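PDB 3LUL: 4-amino-4-deoxychorismate lyase from Legionella pneumophila, which belongs to the class IV aminotransferase family of pyridoxal-phosphate enzymes and carries that cofactor covalently bound to a lysine. Local coordinates for residues L263-L266 and L267-E271; R205-S208 and H209-H213; A148-A151 and Q152-I156; D20-I23 and F24-E27. One frame throughout, in Å; residues are numbered along the deposited sequence. Where two conformers were deposited one is given.

Contact 1 of 4, residues L263-L266 and L267-E271; sequences LIFL and LNQDE
Leu263 O receives the backbone N of Leu267 at 2.9 Å with an N-H...O angle of 173°, the straightest bond in the last two turns of helix 258-269. On this packed side Leu263, Leu266 and Leu267 lie against other parts of the fold: Leu263 and Leu267 rest on Ile242 of strand 241-248, while all three leucines meet helix 201-212. Locally, CG of Leu267 lies 3.4 Å from Leu263 O, because its CG stands beside the backbone N and anti to the carbonyl carbon (chi1 -65°).

The other side is looser. Phe265, Asn268 and Gln269 are exposed. In one of the two modelled conformers of Gln269 its OE1 lies 4.0 Å from Phe265 CE1, ring and amide planes 60° apart, and 3.6 Å from Leu266 CD2, so both contacts are doubtful. A water donates to both Ile264 O, at 2.7 Å, and Asn268 OD1, at 2.6 Å, so this carbonyl serves the water as well as the backbone N of Asn268.

Toward the end the bonds weaken: Asp270 N to Leu266 O is a weak 3.4 Å, and Asp270 leaves helical backbone angles. Its OD1 lies 3.0 Å from Leu266 O, two acceptors that cannot bond each other. Arg205 and His209 of helix 201-212 engage the carboxylate through OD2, which probably offsets the cost of an acid beside the acceptor-rich helix end.

Contact 2 of 4, residues R205-S208 and H209-H213; sequences RLIS and HCQQH
Ser208, His209 and Ile207 bury the most surface in this final stretch of helix 201-212, the helix of a beta-alpha-beta unit whose strands are 187-190 and 217-219. Four consecutive i to i+4 backbone bonds hold it, beginning with Arg205 O and His209 N, nearly straight at 174°.

Ser208 turns its CB away from the following residues overall, and its contact is chiefly through the backbone: its carbonyl O accepts from Gln212 N at 2.9 Å, the last of the four bonds.

Ile207 runs side by side with Gln211, both pointing the same way, and its CG2 meets the amide at NE2, 3.6 Å away. Ile207 is buried and also touches Glu219, whereas Gln211 is exposed, so the pair spans the boundary between interior and surface. On the inward side Leu206 and Cys210 both pack on Leu263; the 3.8 Å from CD2 of Leu206 to SG of Cys210 holds for one of two leucine conformers and is therefore doubtful.

His209 leans back along the helix, its NE2 sharing the carboxylate of Asp270 with Arg205, one turn earlier. With CG anti to the carbonyl carbon (chi1 -78°), the imidazole approaches the preceding turn, where CD2 of His209 lies 3.3 Å from Arg205 O, the oxygen standing obliquely to the ring.

Contact 3 of 4, residues A148-A151 and Q152-I156; sequences AIIA and QRQAI
Ile149 and Arg153 meet side by side, pointing the same way, with the isoleucine methyl CG2 over one face of the guanidinium group, 3.7 Å from NE and 3.8 Å from NH2 of Arg153. The Arg153 chain is extended from CG to NE, which carries the flat group back along the helix to that methyl. A looser van der Waals contact brings Gln154 NE2 to 4.2 Å from Ile150 CG2, the two side chains crossing at a slant.

Backbone bonds make up the next group. Each carbonyl from Ala148 to Ala151 accepts from the N-H four residues on; Ile149 O with Arg153 N is 2.9 Å long and almost straight at 173°, while Ile150 O with Gln154 N bends to 145°. This is regular alpha-helix 146-157, which in this class IV aminotransferase fold packs against strands 122-131 and 162-167. The small Ala151 and Ala155 bring it close to them: Ala151 touches Ile127, Ala163 and Phe165, and Ala155 touches Ile125.

Polar ends look outward from the two segments. Gln152 has CG anti to its backbone nitrogen (chi1 -179°), which leads the end of the side chain away from 148-151 to where NE2 donates to Asp161 O. Arg153 reaches the second subunit, where NH2 forms a salt bridge with Glu27 and a hydrogen bond with Glu101 O; Ile149, under the guanidinium, also packs on Arg22 of that subunit.

Contact 4 of 4, residues D20-I23 and F24-E27; sequences DDRI and FLGE
Arg22 grips Glu27 side-on with two nitrogens, NE to OE1 at 2.7 Å and NH2 to OE2 at 3.0 Å. Both oxygens lie close to the guanidinium plane, yet the nitrogens come from above the carboxylate, the two planes being 59° apart. A bend at chi3 (46°) turns the arginine toward the acid, which extends beyond CG to meet it. Leu25 crosses the arginine at a slant, its CD1 3.6 Å from NH1 of Arg22.

Ile23 lays CG2 over one face of the Phe24 ring, offset toward the rim and 4.0 Å from CD2, while Asp21 O sits at the ring edge. This same ring meets Phe24 and Phe17 of the second subunit.

Residues 22-25 form a short 3-10 turn. Arg22 O accepts from Leu25 N at 2.9 Å and from Glu27 N at 3.2 Å, on opposite faces of its carbonyl plane. Asp21 OD1 takes Ile23 N in an Asx turn, 3.0 Å, and also Gly93 N, while its OD2 is hydrogen-bonded to Ser91 OG.

With Arg153 of the second subunit also at OE2, two arginines surround the buried Glu27 carboxylate; this probably favours its ionised form and makes the loop a charged part of the dimer interface.

Overall arrangement
Along the chain the order is contact 4, contact 3, contact 2, contact 1. Contacts 1 and 2 are neighbours, with centres 11 Å apart: helices 258-269 and 201-212 pack together, and the residue just past helix 258-269 is tied to helix 201-212, so the C-terminal helix is fastened to an earlier one. Contact 4, in the loop between strands 4-6 and 28-36, lies on the opposite side of the chain's centre, about 37 Å from contact 1 between centres. Contacts 3 and 4 are about 24 Å apart between centres and do not touch within one chain, but both face the second subunit, where helix 146-157 of one copy meets loop 20-27 of the other.

Contact 1 of 4, residues L263-L266 and L267-E271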
loop_
_atom_site.group_PDB
_atom_site.type_symbol
_atom_site.label_atom_id
_atom_site.label_comp_id
_atom_site.label_asym_id
_atom_site.label_seq_id
_atom_site.Cartn_x
_atom_site.Cartn_y
_atom_site.Cartn_z
ATOM N N LEU B 263 -11.917 28.643 13.974
ATOM C CA LEU B 263 -12.187 27.375 13.294
ATOM C C LEU B 263 -12.364 26.201 14.274
ATOM O O LEU B 263 -13.270 25.387 14.094
ATOM C CB LEU B 263 -11.123 27.100 12.245
ATOM C CG LEU B 263 -11.146 28.098 11.077
ATOM C CD1 LEU B 263 -9.995 27.775 10.159
ATOM C CD2 LEU B 263 -12.483 28.113 10.317
ATOM N N ILE B 264 -11.561 26.151 15.337
ATOM C CA ILE B 264 -11.754 25.153 16.399
ATOM C C ILE B 264 -13.160 25.264 17.008
ATOM O O ILE B 264 -13.883 24.242 17.169
ATOM C CB ILE B 264 -10.697 25.298 17.519
ATOM C CG1 ILE B 264 -9.344 24.824 16.996
ATOM C CG2 ILE B 264 -11.134 24.515 18.791
ATOM C CD1 ILE B 264 -8.187 25.138 17.907
ATOM N N PHE B 265 -13.572 26.493 17.283
ATOM C CA PHE B 265 -14.892 26.715 17.839
ATOM C C PHE B 265 -15.964 26.194 16.897
ATOM O O PHE B 265 -16.845 25.440 17.316
ATOM C CB PHE B 265 -15.131 28.195 18.178
ATOM C CG PHE B 265 -16.542 28.468 18.669
ATOM C CD1 PHE B 265 -17.559 28.724 17.770
ATOM C CD2 PHE B 265 -16.842 28.447 20.021
ATOM C CE1 PHE B 265 -18.850 28.963 18.205
ATOM C CE2 PHE B 265 -18.140 28.694 20.461
ATOM C CZ PHE B 265 -19.138 28.946 19.544
ATOM N N LEU B 266 -15.877 26.567 15.619
ATOM C CA LEU B 266 -16.902 26.188 14.652
ATOM C C LEU B 266 -16.986 24.667 14.430
ATOM O O LEU B 266 -18.082 24.090 14.430
ATOM C CB LEU B 266 -16.685 26.932 13.335
ATOM C CG LEU B 266 -16.894 28.444 13.388
ATOM C CD1 LEU B 266 -16.444 29.086 12.097
ATOM C CD2 LEU B 266 -18.364 28.757 13.723
ATOM N N LEU B 267 -15.836 24.020 14.288
ATOM C CA LEU B 267 -15.812 22.559 14.137
ATOM C C LEU B 267 -16.435 21.909 15.366
ATOM O O LEU B 267 -17.156 20.942 15.225
ATOM C CB LEU B 267 -14.404 21.998 13.915
ATOM C CG LEU B 267 -13.693 22.394 12.617
ATOM C CD1 LEU B 267 -12.233 21.921 12.699
ATOM C CD2 LEU B 267 -14.363 21.864 11.336
ATOM N N ASN B 268 -16.178 22.473 16.539
ATOM C CA ASN B 268 -16.732 21.960 17.802
ATOM C C ASN B 268 -18.233 22.065 17.934
ATOM O O ASN B 268 -18.831 21.184 18.533
ATOM C CB ASN B 268 -16.105 22.648 19.019
ATOM C CG ASN B 268 -14.781 22.044 19.422
ATOM O OD1 ASN B 268 -14.336 21.038 18.855
ATOM N ND2 ASN B 268 -14.140 22.652 20.418
ATOM N N GLN B 269 -18.833 23.146 17.423
ATOM C CA GLN B 269 -20.273 23.301 17.557
ATOM C C GLN B 269 -21.052 22.366 16.620
ATOM O O GLN B 269 -22.214 22.068 16.880
ATOM C CB GLN B 269 -20.698 24.775 17.448
ATOM C CG GLN B 269 -20.872 25.372 16.074
ATOM C CD GLN B 269 -21.564 26.708 16.171
ATOM O OE1 GLN B 269 -21.321 27.614 15.376
ATOM N NE2 GLN B 269 -22.416 26.848 17.176
ATOM N N ASP B 270 -20.411 21.868 15.564
ATOM C CA ASP B 270 -21.122 21.043 14.577
ATOM C C ASP B 270 -21.617 19.732 15.146
ATOM O O ASP B 270 -20.809 18.880 15.550
ATOM C CB ASP B 270 -20.242 20.709 13.386
ATOM C CG ASP B 270 -19.713 21.914 12.701
ATOM O OD1 ASP B 270 -20.332 22.990 12.848
ATOM O OD2 ASP B 270 -18.679 21.775 12.010
ATOM N N GLU B 271 -22.943 19.578 15.139
ATOM C CA GLU B 271 -23.617 18.375 15.633
ATOM C C GLU B 271 -24.102 17.454 14.485
ATOM O O GLU B 271 -24.935 16.568 14.716
ATOM C CB GLU B 271 -24.791 18.785 16.533
HETATM O O HOH W 1 -12.572 21.849 17.076
#

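Contact 2 of 4, residues R205-S208 and H209-H213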
loop_
_atom_site.group_PDB
_atom_site.type_symbol
_atom_site.label_atom_id
_atom_site.label_comp_id
_atom_site.label_asym_id
_atom_site.label_seq_id
_atom_site.Cartn_x
_atom_site.Cartn_y
_atom_site.Cartn_z
ATOM N N ARG B 205 -15.250 20.296 5.672
ATOM C CA ARG B 205 -16.092 21.016 6.653
ATOM C C ARG B 205 -15.532 22.402 6.943
ATOM O O ARG B 205 -16.273 23.382 7.013
ATOM C CB ARG B 205 -16.213 20.244 7.969
ATOM C CG ARG B 205 -17.069 18.953 7.902
ATOM C CD ARG B 205 -16.825 18.134 9.161
ATOM N NE ARG B 205 -17.119 18.940 10.348
ATOM C CZ ARG B 205 -16.569 18.785 11.556
ATOM N NH1 ARG B 205 -15.700 17.814 11.814
ATOM N NH2 ARG B 205 -16.932 19.607 12.544
ATOM N N LEU B 206 -14.218 22.476 7.093
ATOM C CA LEU B 206 -13.545 23.738 7.388
ATOM C C LEU B 206 -13.743 24.740 6.241
ATOM O O LEU B 206 -14.082 25.895 6.465
ATOM C CB LEU B 206 -12.059 23.477 7.663
ATOM C CG LEU B 206 -11.213 24.604 8.227
ATOM C CD1 LEU B 206 -10.033 24.007 8.929
ATOM C CD2 LEU B 206 -10.781 25.600 7.160
ATOM N N ILE B 207 -13.551 24.278 5.008
ATOM C CA ILE B 207 -13.792 25.110 3.827
ATOM C C ILE B 207 -15.240 25.635 3.786
ATOM O O ILE B 207 -15.451 26.814 3.550
ATOM C CB ILE B 207 -13.402 24.370 2.523
ATOM C CG1 ILE B 207 -11.886 24.164 2.479
ATOM C CG2 ILE B 207 -13.825 25.158 1.271
ATOM C CD1 ILE B 207 -11.425 23.175 1.424
ATOM N N SER B 208 -16.207 24.767 4.061
ATOM C CA SER B 208 -17.629 25.156 4.106
ATOM C C SER B 208 -17.867 26.234 5.146
ATOM O O SER B 208 -18.503 27.236 4.860
ATOM C CB SER B 208 -18.534 23.948 4.402
ATOM O OG SER B 208 -18.606 23.078 3.295
ATOM N N HIS B 209 -17.370 26.019 6.364
ATOM C CA HIS B 209 -17.447 27.033 7.408
ATOM C C HIS B 209 -16.872 28.385 6.974
ATOM O O HIS B 209 -17.467 29.418 7.256
ATOM C CB HIS B 209 -16.742 26.594 8.708
ATOM C CG HIS B 209 -17.546 25.643 9.540
ATOM N ND1 HIS B 209 -18.785 25.963 10.043
ATOM C CD2 HIS B 209 -17.276 24.385 9.970
ATOM C CE1 HIS B 209 -19.256 24.934 10.725
ATOM N NE2 HIS B 209 -18.361 23.961 10.692
ATOM N N CYS B 210 -15.720 28.381 6.305
ATOM C CA CYS B 210 -15.087 29.630 5.877
ATOM C C CYS B 210 -15.986 30.327 4.863
ATOM O O CYS B 210 -16.202 31.536 4.952
ATOM C CB CYS B 210 -13.705 29.370 5.266
ATOM S SG CYS B 210 -12.477 28.900 6.515
ATOM N N GLN B 211 -16.531 29.549 3.933
ATOM C CA GLN B 211 -17.441 30.094 2.906
ATOM C C GLN B 211 -18.684 30.698 3.513
ATOM O O GLN B 211 -19.076 31.798 3.135
ATOM C CB GLN B 211 -17.799 29.021 1.869
ATOM C CG GLN B 211 -16.654 28.777 0.904
ATOM C CD GLN B 211 -16.740 27.479 0.120
ATOM O OE1 GLN B 211 -17.587 26.613 0.355
ATOM N NE2 GLN B 211 -15.817 27.332 -0.809
ATOM N N GLN B 212 -19.274 30.004 4.487
ATOM C CA GLN B 212 -20.448 30.508 5.178
ATOM C C GLN B 212 -20.122 31.784 5.929
ATOM O O GLN B 212 -20.946 32.657 5.989
ATOM C CB GLN B 212 -21.003 29.507 6.189
ATOM C CG GLN B 212 -21.663 28.262 5.590
ATOM C CD GLN B 212 -21.867 27.146 6.619
ATOM O OE1 GLN B 212 -21.313 26.045 6.483
ATOM N NE2 GLN B 212 -22.647 27.432 7.661
ATOM N N HIS B 213 -18.917 31.867 6.498
ATOM C CA HIS B 213 -18.484 33.036 7.281
ATOM C C HIS B 213 -17.713 34.105 6.481
ATOM O O HIS B 213 -17.231 35.079 7.073
ATOM C CB HIS B 213 -17.700 32.558 8.517
ATOM C CG HIS B 213 -18.566 31.874 9.535
ATOM N ND1 HIS B 213 -19.042 32.509 10.656
ATOM C CD2 HIS B 213 -19.083 30.618 9.573
ATOM C CE1 HIS B 213 -19.811 31.684 11.346
ATOM N NE2 HIS B 213 -19.852 30.528 10.711
#

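Contact 3 of 4, residues A148-A151 and Q152-I156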
loop_
_atom_site.group_PDB
_atom_site.type_symbol
_atom_site.label_atom_id
_atom_site.label_comp_id
_atom_site.label_asym_id
_atom_site.label_seq_id
_atom_site.Cartn_x
_atom_site.Cartn_y
_atom_site.Cartn_z
ATOM N N ALA B 148 3.224 5.511 4.722
ATOM C CA ALA B 148 2.964 6.416 5.822
ATOM C C ALA B 148 3.661 5.975 7.095
ATOM O O ALA B 148 4.217 6.792 7.817
ATOM C CB ALA B 148 1.452 6.573 6.073
ATOM N N ILE B 149 3.620 4.691 7.372
ATOM C CA ILE B 149 4.304 4.124 8.541
ATOM C C ILE B 149 5.804 4.388 8.479
ATOM O O ILE B 149 6.390 4.874 9.446
ATOM C CB ILE B 149 4.027 2.584 8.679
ATOM C CG1 ILE B 149 2.555 2.358 9.040
ATOM C CG2 ILE B 149 4.957 1.954 9.746
ATOM C CD1 ILE B 149 2.114 0.911 8.898
ATOM N N ILE B 150 6.424 4.086 7.348
ATOM C CA ILE B 150 7.873 4.299 7.190
ATOM C C ILE B 150 8.227 5.807 7.394
ATOM O O ILE B 150 9.151 6.143 8.133
ATOM C CB ILE B 150 8.357 3.775 5.809
ATOM C CG1 ILE B 150 8.195 2.230 5.718
ATOM C CG2 ILE B 150 9.833 4.222 5.532
ATOM C CD1 ILE B 150 8.462 1.687 4.316
ATOM N N ALA B 151 7.460 6.680 6.741
ATOM C CA ALA B 151 7.650 8.126 6.809
ATOM C C ALA B 151 7.489 8.626 8.251
ATOM O O ALA B 151 8.323 9.383 8.761
ATOM C CB ALA B 151 6.679 8.804 5.870
ATOM N N GLN B 152 6.466 8.157 8.951
ATOM C CA GLN B 152 6.305 8.548 10.355
ATOM C C GLN B 152 7.419 8.045 11.281
ATOM O O GLN B 152 7.923 8.782 12.137
ATOM C CB GLN B 152 4.952 8.127 10.911
ATOM C CG GLN B 152 4.806 8.582 12.377
ATOM C CD GLN B 152 3.409 8.852 12.756
ATOM O OE1 GLN B 152 2.537 8.040 12.519
ATOM N NE2 GLN B 152 3.168 10.006 13.327
ATOM N N ARG B 153 7.843 6.808 11.103
ATOM C CA ARG B 153 9.029 6.333 11.819
ATOM C C ARG B 153 10.272 7.168 11.573
ATOM O O ARG B 153 11.066 7.365 12.500
ATOM C CB ARG B 153 9.321 4.895 11.472
ATOM C CG ARG B 153 8.256 3.912 11.963
ATOM C CD ARG B 153 8.859 2.496 11.932
ATOM N NE ARG B 153 7.879 1.409 11.933
ATOM C CZ ARG B 153 7.050 1.151 12.942
ATOM N NH1 ARG B 153 7.050 1.919 14.042
ATOM N NH2 ARG B 153 6.220 0.112 12.868
ATOM N N GLN B 154 10.455 7.679 10.358
ATOM C CA GLN B 154 11.652 8.514 10.070
ATOM C C GLN B 154 11.583 9.833 10.817
ATOM O O GLN B 154 12.588 10.325 11.377
ATOM C CB GLN B 154 11.788 8.838 8.586
ATOM C CG GLN B 154 12.193 7.674 7.729
ATOM C CD GLN B 154 12.596 8.072 6.304
ATOM O OE1 GLN B 154 12.633 9.252 5.955
ATOM N NE2 GLN B 154 12.883 7.070 5.481
ATOM N N ALA B 155 10.389 10.415 10.791
ATOM C CA ALA B 155 10.084 11.610 11.566
ATOM C C ALA B 155 10.408 11.429 13.047
ATOM O O ALA B 155 11.107 12.244 13.634
ATOM C CB ALA B 155 8.582 11.978 11.389
ATOM N N ILE B 156 9.868 10.373 13.639
ATOM C CA ILE B 156 10.125 10.026 15.038
ATOM C C ILE B 156 11.624 9.801 15.310
ATOM O O ILE B 156 12.143 10.273 16.348
ATOM C CB ILE B 156 9.285 8.802 15.445
ATOM C CG1 ILE B 156 7.811 9.209 15.603
ATOM C CG2 ILE B 156 9.859 8.117 16.697
ATOM C CD1 ILE B 156 6.865 8.060 15.637
#

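Contact 4 of 4, residues D20-I23 and F24-E27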
loop_
_atom_site.group_PDB
_atom_site.type_symbol
_atom_site.label_atom_id
_atom_site.label_comp_id
_atom_site.label_asym_id
_atom_site.label_seq_id
_atom_site.Cartn_x
_atom_site.Cartn_y
_atom_site.Cartn_z
ATOM N N ASP B 20 -7.964 -15.893 3.019
ATOM C CA ASP B 20 -8.292 -15.789 1.581
ATOM C C ASP B 20 -8.893 -14.436 1.157
ATOM O O ASP B 20 -9.288 -14.277 -0.005
ATOM C CB ASP B 20 -9.253 -16.919 1.183
ATOM C CG ASP B 20 -10.604 -16.853 1.939
ATOM O OD1 ASP B 20 -10.694 -16.143 2.976
ATOM O OD2 ASP B 20 -11.581 -17.527 1.520
ATOM N N ASP B 21 -9.005 -13.487 2.101
ATOM C CA ASP B 21 -9.590 -12.175 1.827
ATOM C C ASP B 21 -8.614 -11.307 1.037
ATOM O O ASP B 21 -7.401 -11.299 1.290
ATOM C CB ASP B 21 -10.008 -11.487 3.143
ATOM C CG ASP B 21 -11.000 -10.361 2.931
ATOM O OD1 ASP B 21 -10.676 -9.450 2.159
ATOM O OD2 ASP B 21 -12.091 -10.390 3.545
ATOM N N ARG B 22 -9.136 -10.592 0.039
ATOM C CA ARG B 22 -8.269 -9.777 -0.811
ATOM C C ARG B 22 -7.657 -8.566 -0.064
ATOM O O ARG B 22 -6.725 -7.938 -0.565
ATOM C CB ARG B 22 -8.996 -9.348 -2.097
ATOM C CG ARG B 22 -9.371 -10.526 -2.986
ATOM C CD ARG B 22 -10.109 -10.104 -4.222
ATOM N NE ARG B 22 -9.479 -8.960 -4.896
ATOM C CZ ARG B 22 -8.395 -9.035 -5.684
ATOM N NH1 ARG B 22 -7.786 -10.190 -5.953
ATOM N NH2 ARG B 22 -7.928 -7.934 -6.237
ATOM N N ILE B 23 -8.143 -8.266 1.149
ATOM C CA ILE B 23 -7.518 -7.246 1.987
ATOM C C ILE B 23 -6.039 -7.535 2.206
ATOM O O ILE B 23 -5.261 -6.599 2.392
ATOM C CB ILE B 23 -8.295 -7.024 3.330
ATOM C CG1 ILE B 23 -7.829 -5.755 4.058
ATOM C CG2 ILE B 23 -8.169 -8.199 4.297
ATOM C CD1 ILE B 23 -8.832 -5.292 5.144
ATOM N N PHE B 24 -5.620 -8.816 2.158
ATOM C CA PHE B 24 -4.187 -9.166 2.254
ATOM C C PHE B 24 -3.303 -8.847 1.042
ATOM O O PHE B 24 -2.100 -9.000 1.109
ATOM C CB PHE B 24 -4.059 -10.637 2.718
ATOM C CG PHE B 24 -4.570 -10.841 4.128
ATOM C CD1 PHE B 24 -3.875 -10.315 5.195
ATOM C CD2 PHE B 24 -5.764 -11.432 4.382
ATOM C CE1 PHE B 24 -4.347 -10.454 6.504
ATOM C CE2 PHE B 24 -6.233 -11.598 5.691
ATOM C CZ PHE B 24 -5.524 -11.082 6.743
ATOM N N LEU B 25 -3.927 -8.425 -0.071
ATOM C CA LEU B 25 -3.271 -7.896 -1.253
ATOM C C LEU B 25 -3.353 -6.363 -1.270
ATOM O O LEU B 25 -2.860 -5.680 -2.198
ATOM C CB LEU B 25 -3.967 -8.466 -2.511
ATOM C CG LEU B 25 -4.156 -9.980 -2.638
ATOM C CD1 LEU B 25 -4.870 -10.375 -3.928
ATOM C CD2 LEU B 25 -2.795 -10.629 -2.566
ATOM N N GLY B 26 -3.990 -5.794 -0.250
ATOM C CA GLY B 26 -4.201 -4.372 -0.176
ATOM C C GLY B 26 -5.567 -3.889 -0.627
ATOM O O GLY B 26 -5.779 -2.675 -0.689
ATOM N N GLU B 27 -6.472 -4.806 -0.953
ATOM C CA GLU B 27 -7.794 -4.431 -1.448
ATOM C C GLU B 27 -8.707 -4.206 -0.244
ATOM O O GLU B 27 -9.466 -5.091 0.169
ATOM C CB GLU B 27 -8.383 -5.430 -2.472
ATOM C CG GLU B 27 -9.523 -4.812 -3.263
ATOM C CD GLU B 27 -10.027 -5.761 -4.309
ATOM O OE1 GLU B 27 -10.672 -6.732 -3.913
ATOM O OE2 GLU B 27 -9.720 -5.587 -5.492
#